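Local atomic coordinates of 6-phosphogluconolactonase (Thermotoga maritima, PDB entry 1VL1), a protein that hydrolyses 6-phosphogluconolactone to 6-phosphogluconate, the second step of the oxidative stage of the pentose phosphate pathway. Residues 35-40 with 45-50; 64-69 with 101-106; 135-140 with 221-226. All blocks are in the same frame, centred on the assembly; numbering follows the deposited sequence.

Interaction 1. Residues 35-40 with 45-50; sequences TKMEKL and DKIFVV
Ile47 packs against Met37 and Leu40, and the whole link between helix and strand is apolar: a branched side chain at the start of a strand divides its two arms between residues on one face of a helix. From CB, which points at the helix, the isoleucine forks. The short arm, CG2, is anti to the carbonyl carbon and runs to the backbone end of Leu40: Ile47 CG2 meets Leu40 CB at 3.7 Å and lies 4.0 Å from Leu40 C. The longer arm starts at CG1, set between the backbone N and the carbonyl carbon (chi1 66°), and this torsion sends its end the other way, one turn back along the helix. There Ile47 CD1 meets Met37 CE at 4.1 Å. The CB of Met37 points past the strand and not at it, and the bend at its last torsion (chi3 61°) brings CE back to the isoleucine; the two side chains cross at about a right angle, a methyl-to-methyl touch. One residue thus spans the i and i+3 positions of the helix, whose backbone bonds Lys39 N to Thr35 O and Leu40 N to Lys36 O are both 2.9 Å long. All three side chains are buried. Helix 25-43 runs into strand 47-51 through a short connection, so the contact lies close to that turn. The strand is flanked in the sheet by parallel strands 74-82 and 140-143, and Met37 extends the packing to both of them by touching Ile74 and Leu140.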
ATOM      1  N   THR A  35      13.276   5.759  -9.171  1.00 26.32           N
ATOM      2  CA  THR A  35      13.205   6.303 -10.526  1.00 26.61           C
ATOM      3  C   THR A  35      11.821   6.844 -10.841  1.00 26.44           C
ATOM      4  O   THR A  35      11.692   7.945 -11.397  1.00 26.97           O
ATOM      5  CB  THR A  35      13.603   5.215 -11.526  1.00 27.33           C
ATOM      6  OG1 THR A  35      15.004   4.984 -11.379  1.00 28.62           O
ATOM      7  CG2 THR A  35      13.471   5.702 -12.948  1.00 28.45           C
ATOM      8  N   LYS A  36      10.801   6.090 -10.440  1.00 26.42           N
ATOM      9  CA  LYS A  36       9.419   6.479 -10.691  1.00 27.35           C
ATOM     10  C   LYS A  36       9.031   7.723  -9.930  1.00 27.35           C
ATOM     11  O   LYS A  36       8.413   8.615 -10.484  1.00 27.55           O
ATOM     12  CB  LYS A  36       8.449   5.374 -10.342  1.00 28.48           C
ATOM     13  CG  LYS A  36       7.029   5.689 -10.800  1.00 32.12           C
ATOM     14  CD  LYS A  36       6.920   5.588 -12.310  1.00 37.54           C
ATOM     15  CE  LYS A  36       6.366   6.843 -12.965  1.00 39.28           C
ATOM     16  NZ  LYS A  36       6.313   6.745 -14.473  1.00 40.02           N
ATOM     17  N   MET A  37       9.402   7.767  -8.654  1.00 26.48           N
ATOM     18  CA  MET A  37       9.098   8.902  -7.804  1.00 26.12           C
ATOM     19  C   MET A  37       9.797  10.139  -8.326  1.00 24.57           C
ATOM     20  O   MET A  37       9.233  11.221  -8.351  1.00 26.00           O
ATOM     21  CB  MET A  37       9.504   8.615  -6.361  1.00 25.30           C
ATOM     22  CG  MET A  37       8.617   7.523  -5.683  1.00 25.09           C
ATOM     23  SD  MET A  37       9.071   7.175  -3.950  1.00 31.27           S
ATOM     24  CE  MET A  37       8.770   8.781  -3.280  1.00 32.35           C
ATOM     25  N   GLU A  38      11.045   9.997  -8.737  1.00 24.52           N
ATOM     26  CA  GLU A  38      11.767  11.129  -9.308  1.00 24.32           C
ATOM     27  C   GLU A  38      11.143  11.624 -10.622  1.00 24.52           C
ATOM     28  O   GLU A  38      11.053  12.836 -10.859  1.00 22.27           O
ATOM     29  CB  GLU A  38      13.236  10.792  -9.466  1.00 26.17           C
ATOM     30  CG  GLU A  38      14.001  10.758  -8.166  1.00 27.26           C
ATOM     31  CD  GLU A  38      14.302  12.144  -7.609  1.00 35.83           C
ATOM     32  OE1 GLU A  38      13.398  13.002  -7.497  1.00 38.93           O
ATOM     33  OE2 GLU A  38      15.473  12.395  -7.303  1.00 41.36           O
ATOM     34  N   LYS A  39      10.699  10.705 -11.468  1.00 24.17           N
ATOM     35  CA  LYS A  39       9.952  11.096 -12.669  1.00 26.12           C
ATOM     36  C   LYS A  39       8.663  11.872 -12.314  1.00 24.18           C
ATOM     37  O   LYS A  39       8.369  12.907 -12.903  1.00 27.13           O
ATOM     38  CB  LYS A  39       9.614   9.854 -13.539  1.00 25.74           C
ATOM     39  CG  LYS A  39      10.819   9.200 -14.236  1.00 30.20           C
ATOM     40  CD  LYS A  39      10.480   7.871 -15.033  1.00 31.60           C
ATOM     41  CE  LYS A  39      10.054   6.714 -14.121  1.00 35.92           C
ATOM     42  NZ  LYS A  39      10.020   5.308 -14.680  1.00 37.62           N
ATOM     43  N   LEU A  40       7.938  11.383 -11.323  1.00 24.57           N
ATOM     44  CA  LEU A  40       6.671  11.993 -10.931  1.00 23.49           C
ATOM     45  C   LEU A  40       6.942  13.425 -10.491  1.00 24.60           C
ATOM     46  O   LEU A  40       6.275  14.350 -10.926  1.00 24.04           O
ATOM     47  CB  LEU A  40       5.958  11.148  -9.863  1.00 24.28           C
ATOM     48  CG  LEU A  40       5.299   9.847 -10.392  1.00 24.23           C
ATOM     49  CD1 LEU A  40       4.977   8.909  -9.284  1.00 24.99           C
ATOM     50  CD2 LEU A  40       4.047  10.189 -11.153  1.00 27.72           C
ATOM     51  N   ASP A  45       4.264  19.090  -8.578  1.00 25.86           N
ATOM     52  CA  ASP A  45       4.792  19.708  -7.372  1.00 26.46           C
ATOM     53  C   ASP A  45       4.658  18.755  -6.198  1.00 25.28           C
ATOM     54  O   ASP A  45       5.586  18.633  -5.407  1.00 26.39           O
ATOM     55  CB  ASP A  45       4.030  21.016  -7.138  1.00 26.31           C
ATOM     56  CG  ASP A  45       4.282  21.664  -5.767  1.00 32.84           C
ATOM     57  OD1 ASP A  45       5.387  21.514  -5.181  1.00 40.58           O
ATOM     58  OD2 ASP A  45       3.406  22.399  -5.222  1.00 36.73           O
ATOM     59  N   LYS A  46       3.517  18.084  -6.086  1.00 23.31           N
ATOM     60  CA  LYS A  46       3.270  17.159  -4.973  1.00 23.11           C
ATOM     61  C   LYS A  46       2.914  15.796  -5.532  1.00 21.86           C
ATOM     62  O   LYS A  46       2.216  15.703  -6.544  1.00 22.13           O
ATOM     63  CB  LYS A  46       2.113  17.639  -4.109  1.00 23.98           C
ATOM     64  CG  LYS A  46       2.237  19.089  -3.710  1.00 24.52           C
ATOM     65  CD  LYS A  46       1.174  19.481  -2.670  1.00 26.45           C
ATOM     66  CE  LYS A  46      -0.221  19.607  -3.294  1.00 28.39           C
ATOM     67  NZ  LYS A  46      -1.279  20.180  -2.391  1.00 29.66           N
ATOM     68  N   ILE A  47       3.379  14.758  -4.882  1.00 20.08           N
ATOM     69  CA  ILE A  47       2.965  13.421  -5.282  1.00 21.27           C
ATOM     70  C   ILE A  47       2.313  12.705  -4.107  1.00 21.41           C
ATOM     71  O   ILE A  47       2.609  13.020  -2.926  1.00 20.34           O
ATOM     72  CB  ILE A  47       4.122  12.608  -5.928  1.00 22.18           C
ATOM     73  CG1 ILE A  47       5.245  12.314  -4.915  1.00 22.89           C
ATOM     74  CG2 ILE A  47       4.705  13.361  -7.123  1.00 23.28           C
ATOM     75  CD1 ILE A  47       6.158  11.150  -5.334  1.00 24.04           C
ATOM     76  N   PHE A  48       1.449  11.725  -4.427  1.00 19.27           N
ATOM     77  CA  PHE A  48       0.649  11.051  -3.437  1.00 19.68           C
ATOM     78  C   PHE A  48       0.868   9.562  -3.564  1.00 20.25           C
ATOM     79  O   PHE A  48       0.647   8.981  -4.658  1.00 22.89           O
ATOM     80  CB  PHE A  48      -0.827  11.403  -3.580  1.00 20.51           C
ATOM     81  CG  PHE A  48      -1.048  12.858  -3.484  1.00 21.19           C
ATOM     82  CD1 PHE A  48      -0.894  13.647  -4.627  1.00 22.80           C
ATOM     83  CD2 PHE A  48      -1.255  13.477  -2.269  1.00 23.98           C
ATOM     84  CE1 PHE A  48      -1.000  15.014  -4.570  1.00 25.84           C
ATOM     85  CE2 PHE A  48      -1.373  14.897  -2.200  1.00 24.29           C
ATOM     86  CZ  PHE A  48      -1.250  15.642  -3.348  1.00 23.64           C
ATOM     87  N   VAL A  49       1.360   8.989  -2.477  1.00 20.96           N
ATOM     88  CA  VAL A  49       1.815   7.588  -2.424  1.00 21.01           C
ATOM     89  C   VAL A  49       1.087   6.772  -1.344  1.00 22.14           C
ATOM     90  O   VAL A  49       1.100   7.116  -0.183  1.00 22.64           O
ATOM     91  CB  VAL A  49       3.346   7.501  -2.223  1.00 21.75           C
ATOM     92  CG1 VAL A  49       3.817   6.070  -2.327  1.00 22.42           C
ATOM     93  CG2 VAL A  49       4.087   8.436  -3.204  1.00 22.76           C
ATOM     94  N   VAL A  50       0.464   5.649  -1.755  1.00 21.84           N
ATOM     95  CA  VAL A  50      -0.211   4.691  -0.875  1.00 21.97           C
ATOM     96  C   VAL A  50       0.796   3.592  -0.502  1.00 22.77           C
ATOM     97  O   VAL A  50       1.536   3.113  -1.386  1.00 22.34           O
ATOM     98  CB  VAL A  50      -1.400   4.018  -1.543  1.00 22.39           C
ATOM     99  CG1 VAL A  50      -1.931   2.858  -0.677  1.00 26.04           C
ATOM    100  CG2 VAL A  50      -2.487   5.015  -1.793  1.00 24.31           C
TER

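Interaction 2. Residues 64-69 with 101-106; sequences LAEQKF and FSRAKI
Glu66 and Arg103 join two loops by a salt bridge at the protein surface, while Ala65 and Ala104 pack beneath it. Arg103 NH2 donates to Glu66 OE2 at 2.8 Å with an N-H...O angle of 156°, and the oxygen lies 9° from the guanidinium plane, at its edge. The carboxylate answers with its anti lone pair, the one turned away from OE1, and its plane stands 67° from that of the guanidinium; this is a single-point, end-on bridge and not the side-by-side paired form. Glu66 reaches across with an extended chain, whereas Arg103 folds at chi3 to bring its head to the acid. The other terminal nitrogen, NH1, is bound to the carbonyl oxygens of Glu62 and Val99, near the ends of the two helices that precede the loops, so three hydrogen bonds, one from NH2 and two from NH1, fix the guanidinium. The apolar contact is small-to-small, Ala65 CB lying 4.3 Å from Ala104 CB. Van der Waals packing adds two more touches: Ala65 CB approaches the guanidinium obliquely, 3.5 Å from Arg103 NH1, and Ala104 CB sits 3.7 Å from Ala65 O. With no bulk beyond CB on either alanine, the backbones come close, 5.0 Å between the CA atoms of Ala65 and Ala104. A type I beta turn from Leu64 to Gln67 closes helix 57-64. Strands 47-51, 74-82 and 111-112 are parallel neighbours, so helices 57-64 and 92-101 belong to two successive beta-alpha-beta crossovers, tied together here at their C-terminal ends.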
ATOM      1  N   LEU A  64      14.307   3.174   1.176  1.00 24.11           N
ATOM      2  CA  LEU A  64      13.749   4.406   0.557  1.00 24.78           C
ATOM      3  C   LEU A  64      13.933   5.607   1.464  1.00 24.49           C
ATOM      4  O   LEU A  64      14.248   6.699   1.010  1.00 24.71           O
ATOM      5  CB  LEU A  64      12.273   4.266   0.203  1.00 25.40           C
ATOM      6  CG  LEU A  64      11.995   3.522  -1.089  1.00 30.58           C
ATOM      7  CD1 LEU A  64      10.553   3.156  -1.177  1.00 33.23           C
ATOM      8  CD2 LEU A  64      12.403   4.410  -2.288  1.00 32.35           C
ATOM      9  N   ALA A  65      13.805   5.384   2.772  1.00 22.32           N
ATOM     10  CA  ALA A  65      13.947   6.468   3.748  1.00 22.57           C
ATOM     11  C   ALA A  65      15.301   7.126   3.723  1.00 22.54           C
ATOM     12  O   ALA A  65      15.438   8.251   4.206  1.00 23.48           O
ATOM     13  CB  ALA A  65      13.650   5.980   5.140  1.00 22.79           C
ATOM     14  N   GLU A  66      16.281   6.419   3.187  1.00 22.96           N
ATOM     15  CA  GLU A  66      17.648   6.889   3.109  1.00 25.11           C
ATOM     16  C   GLU A  66      17.935   7.697   1.833  1.00 24.69           C
ATOM     17  O   GLU A  66      18.998   8.298   1.721  1.00 25.65           O
ATOM     18  CB  GLU A  66      18.608   5.687   3.227  1.00 25.44           C
ATOM     19  CG  GLU A  66      18.515   5.032   4.607  1.00 26.72           C
ATOM     20  CD  GLU A  66      19.133   3.648   4.709  1.00 29.84           C
ATOM     21  OE1 GLU A  66      19.878   3.206   3.772  1.00 32.79           O
ATOM     22  OE2 GLU A  66      18.849   2.998   5.761  1.00 33.99           O
ATOM     23  N   GLN A  67      16.990   7.743   0.894  1.00 25.04           N
ATOM     24  CA  GLN A  67      17.228   8.426  -0.376  1.00 25.03           C
ATOM     25  C   GLN A  67      17.050   9.936  -0.159  1.00 24.51           C
ATOM     26  O   GLN A  67      16.282  10.328   0.700  1.00 25.91           O
ATOM     27  CB  GLN A  67      16.241   7.936  -1.442  1.00 25.77           C
ATOM     28  CG  GLN A  67      16.168   6.425  -1.672  1.00 29.31           C
ATOM     29  CD  GLN A  67      17.503   5.843  -1.961  1.00 33.70           C
ATOM     30  OE1 GLN A  67      18.024   6.061  -3.034  1.00 36.03           O
ATOM     31  NE2 GLN A  67      18.078   5.097  -1.006  1.00 36.15           N
ATOM     32  N   LYS A  68      17.725  10.764  -0.954  1.00 23.71           N
ATOM     33  CA  LYS A  68      17.584  12.216  -0.885  1.00 23.88           C
ATOM     34  C   LYS A  68      16.428  12.601  -1.825  1.00 23.57           C
ATOM     35  O   LYS A  68      16.613  12.883  -3.005  1.00 23.81           O
ATOM     36  CB  LYS A  68      18.874  12.923  -1.263  1.00 23.89           C
ATOM     37  CG  LYS A  68      20.023  12.753  -0.240  1.00 24.89           C
ATOM     38  CD  LYS A  68      19.651  13.082   1.236  1.00 25.75           C
ATOM     39  CE  LYS A  68      20.889  12.957   2.126  1.00 27.04           C
ATOM     40  NZ  LYS A  68      20.654  13.297   3.598  1.00 30.54           N
ATOM     41  N   PHE A  69      15.231  12.558  -1.267  1.00 22.87           N
ATOM     42  CA  PHE A  69      14.012  13.102  -1.883  1.00 22.54           C
ATOM     43  C   PHE A  69      13.665  14.423  -1.230  1.00 21.26           C
ATOM     44  O   PHE A  69      14.104  14.705  -0.073  1.00 19.89           O
ATOM     45  CB  PHE A  69      12.847  12.160  -1.677  1.00 22.97           C
ATOM     46  CG  PHE A  69      12.931  10.877  -2.457  1.00 24.00           C
ATOM     47  CD1 PHE A  69      12.813  10.880  -3.821  1.00 27.62           C
ATOM     48  CD2 PHE A  69      13.038   9.653  -1.795  1.00 26.78           C
ATOM     49  CE1 PHE A  69      12.869   9.679  -4.535  1.00 27.45           C
ATOM     50  CE2 PHE A  69      13.071   8.457  -2.497  1.00 30.53           C
ATOM     51  CZ  PHE A  69      13.009   8.477  -3.874  1.00 26.98           C
ATOM     52  N   PHE A 101       8.601   6.875   8.419  1.00 21.62           N
ATOM     53  CA  PHE A 101       8.081   8.197   8.819  1.00 22.70           C
ATOM     54  C   PHE A 101       8.918   8.879   9.876  1.00 22.75           C
ATOM     55  O   PHE A 101       8.915  10.098   9.970  1.00 24.01           O
ATOM     56  CB  PHE A 101       6.617   8.150   9.281  1.00 21.49           C
ATOM     57  CG  PHE A 101       5.637   7.551   8.316  1.00 21.55           C
ATOM     58  CD1 PHE A 101       5.723   7.710   6.930  1.00 20.24           C
ATOM     59  CD2 PHE A 101       4.538   6.827   8.831  1.00 21.58           C
ATOM     60  CE1 PHE A 101       4.767   7.117   6.115  1.00 20.65           C
ATOM     61  CE2 PHE A 101       3.595   6.317   8.016  1.00 22.75           C
ATOM     62  CZ  PHE A 101       3.719   6.449   6.664  1.00 22.24           C
ATOM     63  N   SER A 102       9.579   8.096  10.715  1.00 22.41           N
ATOM     64  CA  SER A 102      10.411   8.628  11.809  1.00 24.05           C
ATOM     65  C   SER A 102      11.877   8.698  11.376  1.00 23.61           C
ATOM     66  O   SER A 102      12.738   9.190  12.147  1.00 24.55           O
ATOM     67  CB  SER A 102      10.263   7.723  13.034  1.00 24.00           C
ATOM     68  OG  SER A 102      11.091   6.519  12.957  1.00 27.54           O
ATOM     69  N   ARG A 103      12.207   8.153  10.179  1.00 23.36           N
ATOM     70  CA  ARG A 103      13.582   8.122   9.701  1.00 24.25           C
ATOM     71  C   ARG A 103      13.882   9.144   8.617  1.00 24.65           C
ATOM     72  O   ARG A 103      14.924   9.825   8.663  1.00 27.28           O
ATOM     73  CB  ARG A 103      13.975   6.725   9.310  1.00 24.07           C
ATOM     74  CG  ARG A 103      14.182   5.817  10.512  1.00 25.66           C
ATOM     75  CD  ARG A 103      14.502   4.365  10.152  1.00 27.53           C
ATOM     76  NE  ARG A 103      15.875   4.200   9.660  1.00 29.59           N
ATOM     77  CZ  ARG A 103      16.230   3.980   8.393  1.00 30.25           C
ATOM     78  NH1 ARG A 103      15.338   3.934   7.429  1.00 29.68           N
ATOM     79  NH2 ARG A 103      17.520   3.851   8.080  1.00 30.77           N
ATOM     80  N   ALA A 104      13.007   9.303   7.658  1.00 23.60           N
ATOM     81  CA  ALA A 104      13.085  10.427   6.752  1.00 24.47           C
ATOM     82  C   ALA A 104      12.394  11.639   7.360  1.00 24.48           C
ATOM     83  O   ALA A 104      11.434  11.506   8.116  1.00 23.42           O
ATOM     84  CB  ALA A 104      12.397  10.042   5.450  1.00 23.94           C
ATOM     85  N   LYS A 105      12.873  12.830   7.042  1.00 24.33           N
ATOM     86  CA  LYS A 105      12.270  14.051   7.601  1.00 25.27           C
ATOM     87  C   LYS A 105      11.058  14.491   6.742  1.00 23.72           C
ATOM     88  O   LYS A 105      11.077  15.501   6.029  1.00 24.73           O
ATOM     89  CB  LYS A 105      13.341  15.117   7.844  1.00 26.16           C
ATOM     90  CG  LYS A 105      14.209  14.723   9.101  1.00 27.57           C
ATOM     91  CD  LYS A 105      15.470  15.586   9.387  1.00 29.09           C
ATOM     92  CE  LYS A 105      16.375  14.914  10.443  1.00 29.72           C
ATOM     93  NZ  LYS A 105      17.201  15.816  11.264  1.00 31.54           N
ATOM     94  N   ILE A 106      10.008  13.695   6.836  1.00 23.15           N
ATOM     95  CA  ILE A 106       8.761  13.962   6.160  1.00 22.66           C
ATOM     96  C   ILE A 106       7.889  14.806   7.082  1.00 23.75           C
ATOM     97  O   ILE A 106       7.656  14.417   8.264  1.00 23.99           O
ATOM     98  CB  ILE A 106       8.075  12.642   5.833  1.00 22.57           C
ATOM     99  CG1 ILE A 106       8.922  11.699   4.931  1.00 20.55           C
ATOM    100  CG2 ILE A 106       6.711  12.907   5.209  1.00 21.30           C
ATOM    101  CD1 ILE A 106       8.502  10.199   4.983  1.00 24.70           C
TER

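Interaction 3. Residues 135-140 with 221-226; sequences TDQFDL and RGKEKT
Gln137 and Lys223 approach each other as two extended side chains that cross obliquely, the amine coming to the oxygen side of the amide. Lys223 sends CB toward the loop 135-140 and continues with every torsion beyond CG extended, carrying NZ over to Gln137. Gln137 CG lies anti to the backbone N (chi1 -174°); chi2 is extended too, and chi3 of -101° turns the amide plane well away from the line of the chain, with OE1 on the side of the lysine. Gln137 OE1 receives Lys223 NZ in a hydrogen bond modelled at 2.3 Å, shorter than is normal for such a pair, so the detailed placement of the two groups is doubtful. On the glutamine side, Thr135 OG1 donates to Gln137 O at 2.6 Å, with the hydroxyl above the carbonyl plane, which ties the backbone just past the helix end. On the lysine side, Gly222 N donates to Thr226 OG1 at 2.9 Å, closing the turn that presents Lys223 ahead of strand 225-231. Gln137 also touches Leu191. Chemically, this is a charged amine set on a neutral amide oxygen, not a salt bridge. Asp136 OD1, 6.7 Å from Lys223 NZ, is not in contact but could add a modest favourable field. The result is a single polar link between two surface loops.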
ATOM      1  N   THR A 135      -6.163  14.659  -2.261  1.00 24.62           N
ATOM      2  CA  THR A 135      -6.053  14.392  -3.692  1.00 25.80           C
ATOM      3  C   THR A 135      -7.265  13.628  -4.224  1.00 26.81           C
ATOM      4  O   THR A 135      -7.924  12.933  -3.461  1.00 27.24           O
ATOM      5  CB  THR A 135      -4.754  13.513  -3.920  1.00 25.54           C
ATOM      6  OG1 THR A 135      -4.569  13.295  -5.321  1.00 26.60           O
ATOM      7  CG2 THR A 135      -4.878  12.116  -3.305  1.00 26.65           C
ATOM      8  N   ASP A 136      -7.525  13.705  -5.534  1.00 27.50           N
ATOM      9  CA  ASP A 136      -8.526  12.809  -6.166  1.00 29.13           C
ATOM     10  C   ASP A 136      -7.904  11.593  -6.860  1.00 28.73           C
ATOM     11  O   ASP A 136      -8.611  10.728  -7.446  1.00 28.00           O
ATOM     12  CB  ASP A 136      -9.416  13.561  -7.157  1.00 29.77           C
ATOM     13  CG  ASP A 136      -8.639  14.309  -8.218  1.00 33.82           C
ATOM     14  OD1 ASP A 136      -7.391  14.249  -8.311  1.00 35.27           O
ATOM     15  OD2 ASP A 136      -9.289  15.049  -9.021  1.00 36.21           O
ATOM     16  N   GLN A 137      -6.572  11.500  -6.771  1.00 27.85           N
ATOM     17  CA  GLN A 137      -5.807  10.519  -7.524  1.00 28.33           C
ATOM     18  C   GLN A 137      -4.492  10.224  -6.821  1.00 27.08           C
ATOM     19  O   GLN A 137      -3.726  11.134  -6.591  1.00 30.09           O
ATOM     20  CB  GLN A 137      -5.507  11.078  -8.930  1.00 27.99           C
ATOM     21  CG  GLN A 137      -4.849  10.122  -9.882  1.00 31.24           C
ATOM     22  CD  GLN A 137      -4.786  10.663 -11.300  1.00 30.98           C
ATOM     23  OE1 GLN A 137      -5.602  10.279 -12.156  1.00 35.28           O
ATOM     24  NE2 GLN A 137      -3.824  11.554 -11.559  1.00 32.62           N
ATOM     25  N   PHE A 138      -4.217   8.961  -6.500  1.00 24.97           N
ATOM     26  CA  PHE A 138      -2.882   8.588  -6.055  1.00 23.16           C
ATOM     27  C   PHE A 138      -1.977   8.438  -7.272  1.00 23.64           C
ATOM     28  O   PHE A 138      -2.416   8.015  -8.365  1.00 23.58           O
ATOM     29  CB  PHE A 138      -2.914   7.294  -5.270  1.00 23.99           C
ATOM     30  CG  PHE A 138      -3.806   7.312  -4.083  1.00 23.87           C
ATOM     31  CD1 PHE A 138      -3.535   8.157  -3.009  1.00 23.12           C
ATOM     32  CD2 PHE A 138      -4.875   6.461  -3.990  1.00 23.70           C
ATOM     33  CE1 PHE A 138      -4.361   8.168  -1.891  1.00 23.98           C
ATOM     34  CE2 PHE A 138      -5.685   6.432  -2.851  1.00 26.12           C
ATOM     35  CZ  PHE A 138      -5.443   7.302  -1.813  1.00 23.24           C
ATOM     36  N   ASP A 139      -0.728   8.797  -7.099  1.00 23.27           N
ATOM     37  CA  ASP A 139       0.290   8.631  -8.149  1.00 23.00           C
ATOM     38  C   ASP A 139       0.863   7.208  -8.124  1.00 23.03           C
ATOM     39  O   ASP A 139       1.092   6.602  -9.175  1.00 23.62           O
ATOM     40  CB  ASP A 139       1.414   9.651  -7.935  1.00 23.03           C
ATOM     41  CG  ASP A 139       0.961  11.040  -8.179  1.00 23.22           C
ATOM     42  OD1 ASP A 139       0.545  11.384  -9.324  1.00 23.57           O
ATOM     43  OD2 ASP A 139       0.953  11.877  -7.260  1.00 23.50           O
ATOM     44  N   LEU A 140       1.022   6.668  -6.929  1.00 23.00           N
ATOM     45  CA  LEU A 140       1.710   5.413  -6.763  1.00 25.06           C
ATOM     46  C   LEU A 140       1.166   4.661  -5.586  1.00 23.06           C
ATOM     47  O   LEU A 140       0.931   5.275  -4.558  1.00 23.79           O
ATOM     48  CB  LEU A 140       3.150   5.749  -6.526  1.00 25.80           C
ATOM     49  CG  LEU A 140       4.200   4.670  -6.391  1.00 29.04           C
ATOM     50  CD1 LEU A 140       4.185   3.772  -7.600  1.00 28.53           C
ATOM     51  CD2 LEU A 140       5.553   5.294  -6.308  1.00 27.57           C
ATOM     52  N   ARG A 221      -5.542  -2.554 -10.083  1.00 22.82           N
ATOM     53  CA  ARG A 221      -4.752  -2.213 -11.254  1.00 22.92           C
ATOM     54  C   ARG A 221      -4.465  -0.748 -11.300  1.00 22.98           C
ATOM     55  O   ARG A 221      -5.339   0.077 -10.967  1.00 22.55           O
ATOM     56  CB  ARG A 221      -5.491  -2.589 -12.512  1.00 22.72           C
ATOM     57  CG  ARG A 221      -5.927  -4.020 -12.609  1.00 25.55           C
ATOM     58  CD  ARG A 221      -4.813  -5.028 -12.798  1.00 29.15           C
ATOM     59  NE  ARG A 221      -5.393  -6.393 -12.752  1.00 28.92           N
ATOM     60  CZ  ARG A 221      -5.795  -7.116 -13.774  1.00 31.14           C
ATOM     61  NH1 ARG A 221      -5.697  -6.652 -15.025  1.00 31.55           N
ATOM     62  NH2 ARG A 221      -6.325  -8.325 -13.546  1.00 28.33           N
ATOM     63  N   GLY A 222      -3.271  -0.383 -11.760  1.00 22.99           N
ATOM     64  CA  GLY A 222      -2.944   1.010 -11.986  1.00 22.58           C
ATOM     65  C   GLY A 222      -3.635   1.550 -13.240  1.00 23.13           C
ATOM     66  O   GLY A 222      -3.902   0.827 -14.188  1.00 22.17           O
ATOM     67  N   LYS A 223      -3.983   2.828 -13.238  1.00 24.44           N
ATOM     68  CA  LYS A 223      -4.602   3.405 -14.408  1.00 24.76           C
ATOM     69  C   LYS A 223      -3.656   3.430 -15.612  1.00 25.45           C
ATOM     70  O   LYS A 223      -4.100   3.336 -16.772  1.00 25.09           O
ATOM     71  CB  LYS A 223      -4.991   4.845 -14.162  1.00 26.06           C
ATOM     72  CG  LYS A 223      -6.046   5.072 -13.174  1.00 30.49           C
ATOM     73  CD  LYS A 223      -6.174   6.592 -13.053  1.00 37.55           C
ATOM     74  CE  LYS A 223      -7.109   7.016 -11.978  1.00 41.85           C
ATOM     75  NZ  LYS A 223      -7.111   8.507 -11.848  1.00 42.81           N
ATOM     76  N   GLU A 224      -2.358   3.546 -15.338  1.00 23.77           N
ATOM     77  CA  GLU A 224      -1.325   3.569 -16.360  1.00 24.65           C
ATOM     78  C   GLU A 224      -0.637   2.213 -16.449  1.00 24.61           C
ATOM     79  O   GLU A 224      -0.420   1.675 -17.537  1.00 24.42           O
ATOM     80  CB  GLU A 224      -0.310   4.667 -16.068  1.00 25.83           C
ATOM     81  CG  GLU A 224      -0.840   6.067 -16.313  1.00 30.27           C
ATOM     82  CD  GLU A 224      -1.213   6.273 -17.758  1.00 38.06           C
ATOM     83  OE1 GLU A 224      -0.373   5.949 -18.641  1.00 42.58           O
ATOM     84  OE2 GLU A 224      -2.349   6.738 -18.026  1.00 46.25           O
ATOM     85  N   LYS A 225      -0.305   1.667 -15.295  1.00 23.75           N
ATOM     86  CA  LYS A 225       0.464   0.423 -15.225  1.00 25.24           C
ATOM     87  C   LYS A 225       0.343  -0.307 -13.907  1.00 23.27           C
ATOM     88  O   LYS A 225       0.231   0.311 -12.876  1.00 23.87           O
ATOM     89  CB  LYS A 225       1.938   0.735 -15.452  1.00 26.13           C
ATOM     90  CG  LYS A 225       2.705  -0.404 -16.048  1.00 28.45           C
ATOM     91  CD  LYS A 225       4.167  -0.021 -16.399  1.00 28.88           C
ATOM     92  CE  LYS A 225       4.205   1.017 -17.452  1.00 34.00           C
ATOM     93  NZ  LYS A 225       5.498   1.004 -18.236  1.00 35.70           N
ATOM     94  N   THR A 226       0.381  -1.644 -13.969  1.00 22.20           N
ATOM     95  CA  THR A 226       0.522  -2.491 -12.807  1.00 21.81           C
ATOM     96  C   THR A 226       1.825  -3.270 -12.961  1.00 20.76           C
ATOM     97  O   THR A 226       2.124  -3.815 -14.021  1.00 21.11           O
ATOM     98  CB  THR A 226      -0.634  -3.466 -12.706  1.00 22.37           C
ATOM     99  OG1 THR A 226      -1.871  -2.736 -12.703  1.00 24.79           O
ATOM    100  CG2 THR A 226      -0.611  -4.204 -11.460  1.00 24.63           C
TER

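How the interactions relate
Along the chain the three contacts come in series, each closing before the next opens, and all belong to the one glucosamine-6-phosphate isomerase/6-phosphogluconolactonase fold. Interactions 1 and 3 are nearest, their centres 11 Å apart, and meet through the sheet: parallel strands 47-51 and 140-143 lie side by side, with Phe48 O 2.8 Å from Asp139 N. Interaction 2, its centre 14 Å from that of interaction 1, reaches it by packing of Phe69 on Met37 and Glu38 of helix 25-43. Interactions 2 and 3 do not touch, their centres 22 Å apart. Interaction 1, helix on sheet, thus lies between two contacts that join loops.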